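Local coordinates for transcription antitermination protein NusB (Aquifex aeolicus, PDB 3R2C) that probably binds the boxA antiterminator RNA of ribosomal RNA operons and takes part in transcription antitermination, at residues V108-V111 and K112-D116; G120-V123 and N124-S128; R21-P25 and G26-K30. One frame throughout, in Å; residues are numbered along the deposited sequence.

Contact 1: residues V108-V111 and K112-D116; sequences VDLV and KKYAD. With nucleotides of chain E.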
loop_
_atom_site.group_PDB
_atom_site.type_symbol
_atom_site.label_atom_id
_atom_site.label_comp_id
_atom_site.label_asym_id
_atom_site.label_seq_id
_atom_site.Cartn_x
_atom_site.Cartn_y
_atom_site.Cartn_z
ATOM N N VAL A 108 -8.191 2.148 9.556
ATOM C CA VAL A 108 -8.419 0.785 10.008
ATOM C C VAL A 108 -9.381 0.033 9.063
ATOM O O VAL A 108 -9.201 -1.161 8.819
ATOM C CB VAL A 108 -8.910 0.780 11.495
ATOM C CG1 VAL A 108 -9.293 -0.625 11.965
ATOM C CG2 VAL A 108 -7.820 1.368 12.404
ATOM N N ASP A 109 -10.375 0.725 8.506
ATOM C CA ASP A 109 -11.238 0.115 7.484
ATOM C C ASP A 109 -10.401 -0.385 6.304
ATOM O O ASP A 109 -10.646 -1.476 5.780
ATOM C CB ASP A 109 -12.267 1.105 6.921
ATOM C CG ASP A 109 -13.581 1.120 7.695
ATOM O OD1 ASP A 109 -13.739 0.375 8.681
ATOM O OD2 ASP A 109 -14.482 1.879 7.283
ATOM N N LEU A 110 -9.443 0.429 5.861
ATOM C CA LEU A 110 -8.601 0.053 4.727
ATOM C C LEU A 110 -7.775 -1.174 5.068
ATOM O O LEU A 110 -7.594 -2.072 4.239
ATOM C CB LEU A 110 -7.641 1.191 4.364
ATOM C CG LEU A 110 -8.253 2.361 3.600
ATOM C CD1 LEU A 110 -7.372 3.597 3.765
ATOM C CD2 LEU A 110 -8.441 2.024 2.132
ATOM N N VAL A 111 -7.226 -1.189 6.278
ATOM C CA VAL A 111 -6.389 -2.318 6.686
ATOM C C VAL A 111 -7.238 -3.590 6.758
ATOM O O VAL A 111 -6.824 -4.670 6.320
ATOM C CB VAL A 111 -5.690 -2.049 8.020
ATOM C CG1 VAL A 111 -4.945 -3.306 8.489
ATOM C CG2 VAL A 111 -4.719 -0.857 7.869
ATOM N N LYS A 112 -8.448 -3.454 7.277
ATOM C CA LYS A 112 -9.334 -4.597 7.393
ATOM C C LYS A 112 -9.784 -5.081 6.018
ATOM O O LYS A 112 -10.017 -6.267 5.810
ATOM C CB LYS A 112 -10.523 -4.237 8.281
ATOM C CG LYS A 112 -10.145 -4.289 9.758
ATOM C CD LYS A 112 -11.161 -3.601 10.653
ATOM C CE LYS A 112 -12.582 -4.012 10.353
ATOM N NZ LYS A 112 -13.510 -3.451 11.380
ATOM N N LYS A 113 -9.874 -4.163 5.068
ATOM C CA LYS A 113 -10.366 -4.507 3.743
ATOM C C LYS A 113 -9.320 -5.251 2.923
ATOM O O LYS A 113 -9.655 -6.201 2.224
ATOM C CB LYS A 113 -10.786 -3.250 2.992
ATOM C CG LYS A 113 -11.202 -3.488 1.539
ATOM C CD LYS A 113 -11.525 -2.149 0.894
ATOM C CE LYS A 113 -12.311 -2.293 -0.399
ATOM N NZ LYS A 113 -12.355 -0.990 -1.143
ATOM N N TYR A 114 -8.064 -4.820 2.989
ATOM C CA TYR A 114 -7.037 -5.419 2.144
ATOM C C TYR A 114 -6.157 -6.414 2.897
ATOM O O TYR A 114 -5.378 -7.128 2.275
ATOM C CB TYR A 114 -6.169 -4.331 1.500
ATOM C CG TYR A 114 -6.944 -3.365 0.628
ATOM C CD1 TYR A 114 -7.659 -3.814 -0.488
ATOM C CD2 TYR A 114 -6.940 -2.002 0.902
ATOM C CE1 TYR A 114 -8.366 -2.918 -1.303
ATOM C CE2 TYR A 114 -7.634 -1.102 0.093
ATOM C CZ TYR A 114 -8.347 -1.565 -1.000
ATOM O OH TYR A 114 -9.029 -0.667 -1.791
ATOM N N ALA A 115 -6.255 -6.426 4.224
ATOM C CA ALA A 115 -5.583 -7.426 5.049
ATOM C C ALA A 115 -6.656 -8.103 5.922
ATOM O O ALA A 115 -7.670 -8.535 5.395
ATOM C CB ALA A 115 -4.469 -6.794 5.895
ATOM N N ASP A 116 -6.465 -8.196 7.237
ATOM C CA ASP A 116 -7.480 -8.839 8.091
ATOM C C ASP A 116 -7.699 -8.081 9.401
ATOM O O ASP A 116 -7.143 -6.999 9.588
ATOM C CB ASP A 116 -7.124 -10.315 8.354
ATOM C CG ASP A 116 -5.724 -10.505 8.940
ATOM O OD1 ASP A 116 -5.163 -9.571 9.560
ATOM O OD2 ASP A 116 -5.171 -11.615 8.772
ATOM P P C E 5 -13.137 2.667 19.195
ATOM O OP1 C E 5 -14.593 2.421 19.237
ATOM O OP2 C E 5 -12.494 3.353 20.338
ATOM O "O5'" C E 5 -12.370 1.311 18.881
ATOM C "C5'" C E 5 -12.903 0.066 19.287
ATOM C "C4'" C E 5 -12.354 -1.062 18.457
ATOM O "O4'" C E 5 -12.856 -0.948 17.085
ATOM C "C3'" C E 5 -10.821 -1.123 18.353
ATOM O "O3'" C E 5 -10.383 -2.483 18.482
ATOM C "C2'" C E 5 -10.554 -0.606 16.935
ATOM O "O2'" C E 5 -9.358 -1.071 16.351
ATOM C "C1'" C E 5 -11.780 -1.124 16.191
ATOM N N1 C E 5 -12.063 -0.433 14.896
ATOM C C2 C E 5 -12.534 -1.207 13.825
ATOM O O2 C E 5 -12.773 -2.402 14.009
ATOM N N3 C E 5 -12.757 -0.647 12.614
ATOM C C4 C E 5 -12.492 0.634 12.418
ATOM N N4 C E 5 -12.724 1.113 11.190
ATOM C C5 C E 5 -11.991 1.456 13.470
ATOM C C6 C E 5 -11.782 0.879 14.670
ATOM P P G E 2 -22.887 8.892 10.518
ATOM O OP1 G E 2 -23.876 7.939 10.042
ATOM O OP2 G E 2 -23.341 10.182 11.099
ATOM O "O5'" G E 2 -21.884 8.168 11.514
ATOM C "C5'" G E 2 -22.337 7.444 12.644
ATOM C "C4'" G E 2 -21.302 6.428 13.076
ATOM O "O4'" G E 2 -21.196 5.380 12.077
ATOM C "C3'" G E 2 -19.870 6.950 13.200
ATOM O "O3'" G E 2 -19.631 7.637 14.414
ATOM C "C2'" G E 2 -19.038 5.684 13.048
ATOM O "O2'" G E 2 -18.980 4.962 14.269
ATOM C "C1'" G E 2 -19.869 4.884 12.038
ATOM N N9 G E 2 -19.350 5.012 10.659
ATOM C C8 G E 2 -19.692 5.940 9.712
ATOM N N7 G E 2 -19.026 5.792 8.600
ATOM C C5 G E 2 -18.190 4.709 8.827
ATOM C C6 G E 2 -17.237 4.088 7.974
ATOM O O6 G E 2 -16.947 4.389 6.804
ATOM N N1 G E 2 -16.614 3.011 8.597
ATOM C C2 G E 2 -16.862 2.605 9.885
ATOM N N2 G E 2 -16.162 1.548 10.298
ATOM N N3 G E 2 -17.747 3.182 10.693
ATOM C C4 G E 2 -18.372 4.220 10.099
HETATM O O HOH W 1 -14.524 -2.028 8.638
#

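Contact 2: residues G120-V123 and N124-S128; sequences GKFV and NGVLS. With nucleotides of chain E.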
loop_
_atom_site.group_PDB
_atom_site.type_symbol
_atom_site.label_atom_id
_atom_site.label_comp_id
_atom_site.label_asym_id
_atom_site.label_seq_id
_atom_site.Cartn_x
_atom_site.Cartn_y
_atom_site.Cartn_z
ATOM N N GLY A 120 -5.747 -5.018 11.469
ATOM C CA GLY A 120 -6.468 -3.817 11.864
ATOM C C GLY A 120 -6.239 -3.433 13.323
ATOM O O GLY A 120 -6.137 -2.249 13.664
ATOM N N LYS A 121 -6.149 -4.431 14.195
ATOM C CA LYS A 121 -5.933 -4.187 15.617
ATOM C C LYS A 121 -4.528 -3.659 15.847
ATOM O O LYS A 121 -4.309 -2.768 16.670
ATOM C CB LYS A 121 -6.116 -5.479 16.414
ATOM C CG LYS A 121 -7.567 -5.856 16.679
ATOM C CD LYS A 121 -7.671 -7.280 17.230
ATOM C CE LYS A 121 -9.125 -7.701 17.401
ATOM N NZ LYS A 121 -9.251 -9.117 17.838
ATOM N N PHE A 122 -3.576 -4.237 15.122
ATOM C CA PHE A 122 -2.192 -3.831 15.245
ATOM C C PHE A 122 -2.036 -2.384 14.784
ATOM O O PHE A 122 -1.460 -1.572 15.493
ATOM C CB PHE A 122 -1.292 -4.757 14.431
ATOM C CG PHE A 122 0.139 -4.359 14.453
ATOM C CD1 PHE A 122 0.963 -4.749 15.492
ATOM C CD2 PHE A 122 0.668 -3.583 13.432
ATOM C CE1 PHE A 122 2.302 -4.376 15.505
ATOM C CE2 PHE A 122 1.992 -3.204 13.450
ATOM C CZ PHE A 122 2.811 -3.603 14.486
ATOM N N VAL A 123 -2.565 -2.057 13.608
ATOM C CA VAL A 123 -2.464 -0.689 13.097
ATOM C C VAL A 123 -3.179 0.301 14.023
ATOM O O VAL A 123 -2.671 1.383 14.290
ATOM C CB VAL A 123 -3.040 -0.557 11.669
ATOM C CG1 VAL A 123 -3.173 0.918 11.286
ATOM C CG2 VAL A 123 -2.146 -1.323 10.663
ATOM N N ASN A 124 -4.357 -0.059 14.516
ATOM C CA ASN A 124 -5.062 0.845 15.419
ATOM C C ASN A 124 -4.225 1.059 16.674
ATOM O O ASN A 124 -4.061 2.186 17.126
ATOM C CB ASN A 124 -6.452 0.323 15.787
ATOM C CG ASN A 124 -7.321 1.398 16.426
ATOM O OD1 ASN A 124 -7.955 2.182 15.736
ATOM N ND2 ASN A 124 -7.332 1.447 17.749
ATOM N N GLY A 125 -3.663 -0.026 17.199
ATOM C CA GLY A 125 -2.880 0.021 18.421
ATOM C C GLY A 125 -1.636 0.882 18.276
ATOM O O GLY A 125 -1.353 1.717 19.137
ATOM N N VAL A 126 -0.887 0.692 17.191
ATOM C CA VAL A 126 0.284 1.540 16.940
ATOM C C VAL A 126 -0.106 3.008 16.699
ATOM O O VAL A 126 0.469 3.920 17.289
ATOM C CB VAL A 126 1.115 1.029 15.740
ATOM C CG1 VAL A 126 2.258 1.999 15.433
ATOM C CG2 VAL A 126 1.672 -0.374 16.023
ATOM N N LEU A 127 -1.073 3.246 15.823
ATOM C CA LEU A 127 -1.445 4.615 15.482
ATOM C C LEU A 127 -1.975 5.377 16.698
ATOM O O LEU A 127 -1.760 6.583 16.824
ATOM C CB LEU A 127 -2.503 4.647 14.368
ATOM C CG LEU A 127 -2.709 6.030 13.727
ATOM C CD1 LEU A 127 -1.393 6.563 13.116
ATOM C CD2 LEU A 127 -3.792 5.982 12.641
ATOM N N SER A 128 -2.677 4.677 17.583
ATOM C CA SER A 128 -3.197 5.291 18.795
ATOM C C SER A 128 -2.078 5.757 19.723
ATOM O O SER A 128 -2.158 6.832 20.310
ATOM C CB SER A 128 -4.103 4.311 19.544
ATOM O OG SER A 128 -4.717 4.965 20.640
ATOM P P C E 6 -9.790 -3.032 19.881
ATOM O OP1 C E 6 -9.580 -4.482 19.729
ATOM O OP2 C E 6 -10.677 -2.556 20.958
ATOM O "O5'" C E 6 -8.379 -2.282 20.005
ATOM C "C5'" C E 6 -7.297 -2.596 19.131
ATOM C "C4'" C E 6 -6.023 -1.908 19.567
ATOM O "O4'" C E 6 -6.239 -0.472 19.557
ATOM C "C3'" C E 6 -5.553 -2.249 20.983
ATOM O "O3'" C E 6 -4.139 -2.068 21.060
ATOM C "C2'" C E 6 -6.244 -1.169 21.805
ATOM O "O2'" C E 6 -5.675 -0.937 23.076
ATOM C "C1'" C E 6 -6.092 0.039 20.878
ATOM N N1 C E 6 -7.100 1.101 21.074
ATOM C C2 C E 6 -6.704 2.348 21.570
ATOM O O2 C E 6 -5.515 2.516 21.855
ATOM N N3 C E 6 -7.618 3.333 21.722
ATOM C C4 C E 6 -8.892 3.098 21.398
ATOM N N4 C E 6 -9.773 4.084 21.560
ATOM C C5 C E 6 -9.327 1.841 20.898
ATOM C C6 C E 6 -8.407 0.884 20.752
ATOM P P U E 4 -13.746 8.256 18.303
ATOM O OP1 U E 4 -14.981 7.521 18.646
ATOM O OP2 U E 4 -13.155 9.178 19.300
ATOM O "O5'" U E 4 -12.644 7.242 17.800
ATOM C "C5'" U E 4 -12.842 6.482 16.627
ATOM C "C4'" U E 4 -11.870 5.353 16.581
ATOM O "O4'" U E 4 -10.536 5.885 16.453
ATOM C "C3'" U E 4 -11.812 4.507 17.838
ATOM O "O3'" U E 4 -12.846 3.539 17.869
ATOM C "C2'" U E 4 -10.399 3.926 17.783
ATOM O "O2'" U E 4 -10.342 2.825 16.887
ATOM C "C1'" U E 4 -9.622 5.082 17.159
ATOM N N1 U E 4 -8.921 5.931 18.148
ATOM C C2 U E 4 -7.830 5.412 18.815
ATOM O O2 U E 4 -7.456 4.258 18.703
ATOM N N3 U E 4 -7.203 6.287 19.662
ATOM C C4 U E 4 -7.518 7.608 19.881
ATOM O O4 U E 4 -6.835 8.256 20.673
ATOM C C5 U E 4 -8.633 8.092 19.131
ATOM C C6 U E 4 -9.266 7.253 18.301
ATOM P P U E 7 -3.210 -3.115 21.845
ATOM O OP1 U E 7 -3.999 -4.348 22.041
ATOM O OP2 U E 7 -2.677 -2.403 23.028
ATOM O "O5'" U E 7 -2.040 -3.385 20.803
ATOM C "C5'" U E 7 -2.265 -4.178 19.649
ATOM C "C4'" U E 7 -0.977 -4.455 18.911
ATOM O "O4'" U E 7 -0.269 -3.201 18.679
ATOM C "C3'" U E 7 0.008 -5.370 19.639
ATOM O "O3'" U E 7 0.715 -6.157 18.684
ATOM C "C2'" U E 7 0.974 -4.389 20.274
ATOM O "O2'" U E 7 2.247 -4.929 20.560
ATOM C "C1'" U E 7 1.042 -3.310 19.197
ATOM N N1 U E 7 1.465 -1.992 19.697
ATOM C C2 U E 7 2.749 -1.611 19.354
ATOM O O2 U E 7 3.493 -2.298 18.671
ATOM N N3 U E 7 3.128 -0.394 19.840
ATOM C C4 U E 7 2.385 0.465 20.612
ATOM O O4 U E 7 2.907 1.525 20.948
ATOM C C5 U E 7 1.069 0.001 20.944
ATOM C C6 U E 7 0.663 -1.193 20.485
#

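Contact 3: residues R21-P25 and G26-K30; sequences RGENP and GELFK. With ACT (acetate ion), chain K.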
loop_
_atom_site.group_PDB
_atom_site.type_symbol
_atom_site.label_atom_id
_atom_site.label_comp_id
_atom_site.label_asym_id
_atom_site.label_seq_id
_atom_site.Cartn_x
_atom_site.Cartn_y
_atom_site.Cartn_z
ATOM N N ARG A 21 7.042 -0.603 -5.849
ATOM C CA ARG A 21 7.663 -0.376 -7.156
ATOM C C ARG A 21 8.801 0.633 -7.134
ATOM O O ARG A 21 9.701 0.559 -7.961
ATOM C CB ARG A 21 6.611 0.076 -8.161
ATOM C CG ARG A 21 5.719 -1.070 -8.612
ATOM C CD ARG A 21 4.494 -0.583 -9.329
ATOM N NE ARG A 21 4.797 0.244 -10.502
ATOM C CZ ARG A 21 3.851 0.822 -11.241
ATOM N NH1 ARG A 21 2.568 0.641 -10.924
ATOM N NH2 ARG A 21 4.177 1.583 -12.279
ATOM N N GLY A 22 8.740 1.594 -6.221
ATOM C CA GLY A 22 9.792 2.590 -6.092
ATOM C C GLY A 22 9.837 3.561 -7.255
ATOM O O GLY A 22 10.872 4.135 -7.564
ATOM N N GLU A 23 8.714 3.769 -7.915
ATOM C CA GLU A 23 8.713 4.694 -9.048
ATOM C C GLU A 23 8.222 6.067 -8.608
ATOM O O GLU A 23 7.888 6.256 -7.448
ATOM C CB GLU A 23 7.856 4.142 -10.175
ATOM C CG GLU A 23 8.429 2.858 -10.752
ATOM C CD GLU A 23 7.468 2.164 -11.668
ATOM O OE1 GLU A 23 6.662 2.871 -12.312
ATOM O OE2 GLU A 23 7.509 0.917 -11.727
ATOM N N ASN A 24 8.184 7.022 -9.528
ATOM C CA ASN A 24 7.779 8.384 -9.194
ATOM C C ASN A 24 6.346 8.448 -8.641
ATOM O O ASN A 24 5.401 8.057 -9.314
ATOM C CB ASN A 24 7.879 9.263 -10.436
ATOM C CG ASN A 24 7.380 10.663 -10.189
ATOM O OD1 ASN A 24 7.697 11.272 -9.171
ATOM N ND2 ASN A 24 6.580 11.177 -11.111
ATOM N N PRO A 25 6.179 8.960 -7.415
ATOM C CA PRO A 25 4.835 9.025 -6.830
ATOM C C PRO A 25 3.847 9.811 -7.685
ATOM O O PRO A 25 2.680 9.438 -7.711
ATOM C CB PRO A 25 5.073 9.730 -5.488
ATOM C CG PRO A 25 6.470 9.400 -5.139
ATOM C CD PRO A 25 7.215 9.375 -6.450
ATOM N N GLY A 26 4.298 10.868 -8.358
ATOM C CA GLY A 26 3.445 11.626 -9.260
ATOM C C GLY A 26 2.859 10.775 -10.379
ATOM O O GLY A 26 1.686 10.921 -10.715
ATOM N N GLU A 27 3.683 9.897 -10.953
ATOM C CA GLU A 27 3.252 8.966 -12.002
ATOM C C GLU A 27 2.351 7.843 -11.454
ATOM O O GLU A 27 1.415 7.390 -12.125
ATOM C CB GLU A 27 4.483 8.359 -12.699
ATOM C CG GLU A 27 5.150 9.292 -13.708
ATOM C CD GLU A 27 6.529 8.806 -14.151
ATOM O OE1 GLU A 27 6.742 7.574 -14.244
ATOM O OE2 GLU A 27 7.403 9.662 -14.404
ATOM N N LEU A 28 2.658 7.364 -10.254
ATOM C CA LEU A 28 1.820 6.356 -9.604
ATOM C C LEU A 28 0.442 6.943 -9.261
ATOM O O LEU A 28 -0.576 6.260 -9.368
ATOM C CB LEU A 28 2.510 5.792 -8.357
ATOM C CG LEU A 28 3.797 4.999 -8.628
ATOM C CD1 LEU A 28 4.490 4.613 -7.329
ATOM C CD2 LEU A 28 3.509 3.756 -9.485
ATOM N N PHE A 29 0.415 8.215 -8.861
ATOM C CA PHE A 29 -0.829 8.906 -8.540
ATOM C C PHE A 29 -1.715 9.025 -9.783
ATOM O O PHE A 29 -2.920 8.799 -9.734
ATOM C CB PHE A 29 -0.522 10.299 -7.982
ATOM C CG PHE A 29 -1.742 11.062 -7.534
ATOM C CD1 PHE A 29 -2.343 10.787 -6.317
ATOM C CD2 PHE A 29 -2.276 12.072 -8.323
ATOM C CE1 PHE A 29 -3.477 11.494 -5.892
ATOM C CE2 PHE A 29 -3.404 12.784 -7.903
ATOM C CZ PHE A 29 -4.004 12.486 -6.683
ATOM N N LYS A 30 -1.104 9.378 -10.907
ATOM C CA LYS A 30 -1.818 9.452 -12.169
ATOM C C LYS A 30 -2.416 8.082 -12.519
ATOM O O LYS A 30 -3.565 8.006 -12.945
ATOM C CB LYS A 30 -0.878 9.984 -13.267
ATOM C CG LYS A 30 -1.432 9.979 -14.691
ATOM C CD LYS A 30 -0.314 10.157 -15.737
ATOM C CE LYS A 30 0.130 11.618 -15.902
ATOM N NZ LYS A 30 1.303 11.759 -16.826
HETATM C C ACT K . 3.513 12.930 -13.835
HETATM O O ACT K . 4.760 12.793 -13.908
HETATM O OXT ACT K . 2.841 12.310 -14.688
HETATM C CH3 ACT K . 2.855 13.789 -12.790
HETATM O O HOH W 2 8.720 6.729 -12.483
#

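Contact 1: residues V108-V111 and K112-D116
Asp109 takes the N1 and N2 donors of a guanine and, with Lys112 of the same helix, shares the edge of a cytosine. Sequence-specific recognition commonly depends on matching donors and acceptors, and here the carboxylate serves as a double acceptor for guanine. Asp109 OD2 takes N1 of G2 of chain E at 2.7 Å, while OD1 takes N2 of the same base in a nearly straight bond (167°). Asp109 OD1 also accepts N4 of C5 of chain E at 2.8 Å, which places three base donors on one carboxylate. Lys112 reads the rest of the cytosine edge: its NZ lies 2.9 Å from O2 of C5 and also donates to N3. The bend at chi3 (48°) turns the end of this chain outward to the base, after its CD has passed Val108 CG1. Val108 CG1 lies against the face of the C5 base, 3.5 Å from its C4. A water bound to Asp109 OD1 bridges weakly to Lys112 NZ, and Lys5 gives OD2 a salt bridge that probably steadies the negative charge. The helical backbone sets the spacing, Lys112 N donating to Val108 O at 2.9 Å. On another side of the helix, Leu110 CD2 packs alongside Tyr114 CE2 at 3.8 Å, and the Tyr114 hydroxyl is bonded to Asp9. Helix 100-114 thus turns its RNA-reading residues toward the RNA, while Leu110 leans on helix 3-21, Val111 meets helices 79-94 and 117-137, and the residues from Lys113 to Asp116 touch a neighbouring protein chain.

Contact 2: residues G120-V123 and N124-S128
Phe122, with CG anti to its own amide nitrogen (chi1 177°), and Val126, whose CG2 branch lies anti to the carbonyl carbon, point the same way one turn apart on an alpha helix of the all-helical NusB fold. The i, i+4 spacing puts both side chains on the same side of the helix, and here that side serves RNA. Val126 CG2 sits over a face of the Phe122 ring in a CH-pi contact, 3.9 Å from the ring centroid and 19° off its normal. Val126 CG2 also reaches C2 of U7 of chain E at 3.7 Å, while O3' of that nucleotide lies at the ring edge, in plane; another uracil of the bound RNA stacks on the ring. With an alanine at Phe122, the Val126 methyl would probably lose its aromatic partner and the stacked uracil its platform. Farther round the helix, Asn124 holds two nucleotides with one amide. Asn124 OD1 accepts the O2' hydroxyl of U4 of chain E at 2.7 Å, a contact that depends on ribose, while ND2 donates to O2 of U4 and to O4' of C6. Gly125 leaves room for the backbone, since a beta carbon there would clash with O5' of U7. Ser128 adds a hydroxyl, whose OG accepts N3 of U4 at 3.0 Å and donates to O2 of C6 at 2.8 Å.

Contact 3: residues R21-P25 and G26-K30
Leu28 reaches back from the first turn of helix 25-36 to the loop that precedes it, a helix N-terminus with Asn24 at the N-cap position in the all-helical NusB fold. Leu28 CB lies 3.7 Å from Pro25 O, and Leu28 CG passes Asn24 O at 3.5 Å, the carbonyl that accepts the Leu28 amide. At the fork the branches part: Leu28 CD1 comes to Glu23 O at 3.8 Å, whereas CD2 settles over the centre of one guanidinium face, 3.4 Å from Arg21 CZ. A bend of the Arg21 chain at chi3 (57°) helps to lay that flat group against the methyl. It is held by Glu23, which Arg21 grips side-on through NE and NH2; Arg21 NE reaches Glu23 OE2 within the guanidinium plane, but from above the plane of the carboxylate. Glu31 pairs with Arg21 NH1, and a basic side chain of a neighbouring protein chain with Glu23 OE2, so the charges form a network. Val14 and Trp18 of helix 3-21 also touch Leu28, while Phe29 faces helix 41-56. At the N-cap residue, a water accepts from the backbone N of Asn24, and Lys30 NZ donates to OXT of an acetate ion, probably from the crystallisation liquor, at 2.7 Å.

How the contacts relate
Contacts 1 and 2 show how two successive helices can share one ligand: helix 100-114 and helix 117-137 both face the RNA of chain E, contact 1 through G2 and C5, contact 2 through U4, C6 and U7. Their centres lie about 11 Å apart and they touch directly, Val108 CG2 packing 3.4 Å from Asn124 OD1 and Val111 CG2 3.8 Å from Val123 CG2, so the two helices meet through Val108, Val111 and Val123. Contact 3 stands apart, its centre about 22 Å from that of contact 1 and about 27 Å from that of contact 2, with its nearest atom about 16 Å from the RNA. Like contact 1, it meets a neighbouring protein chain.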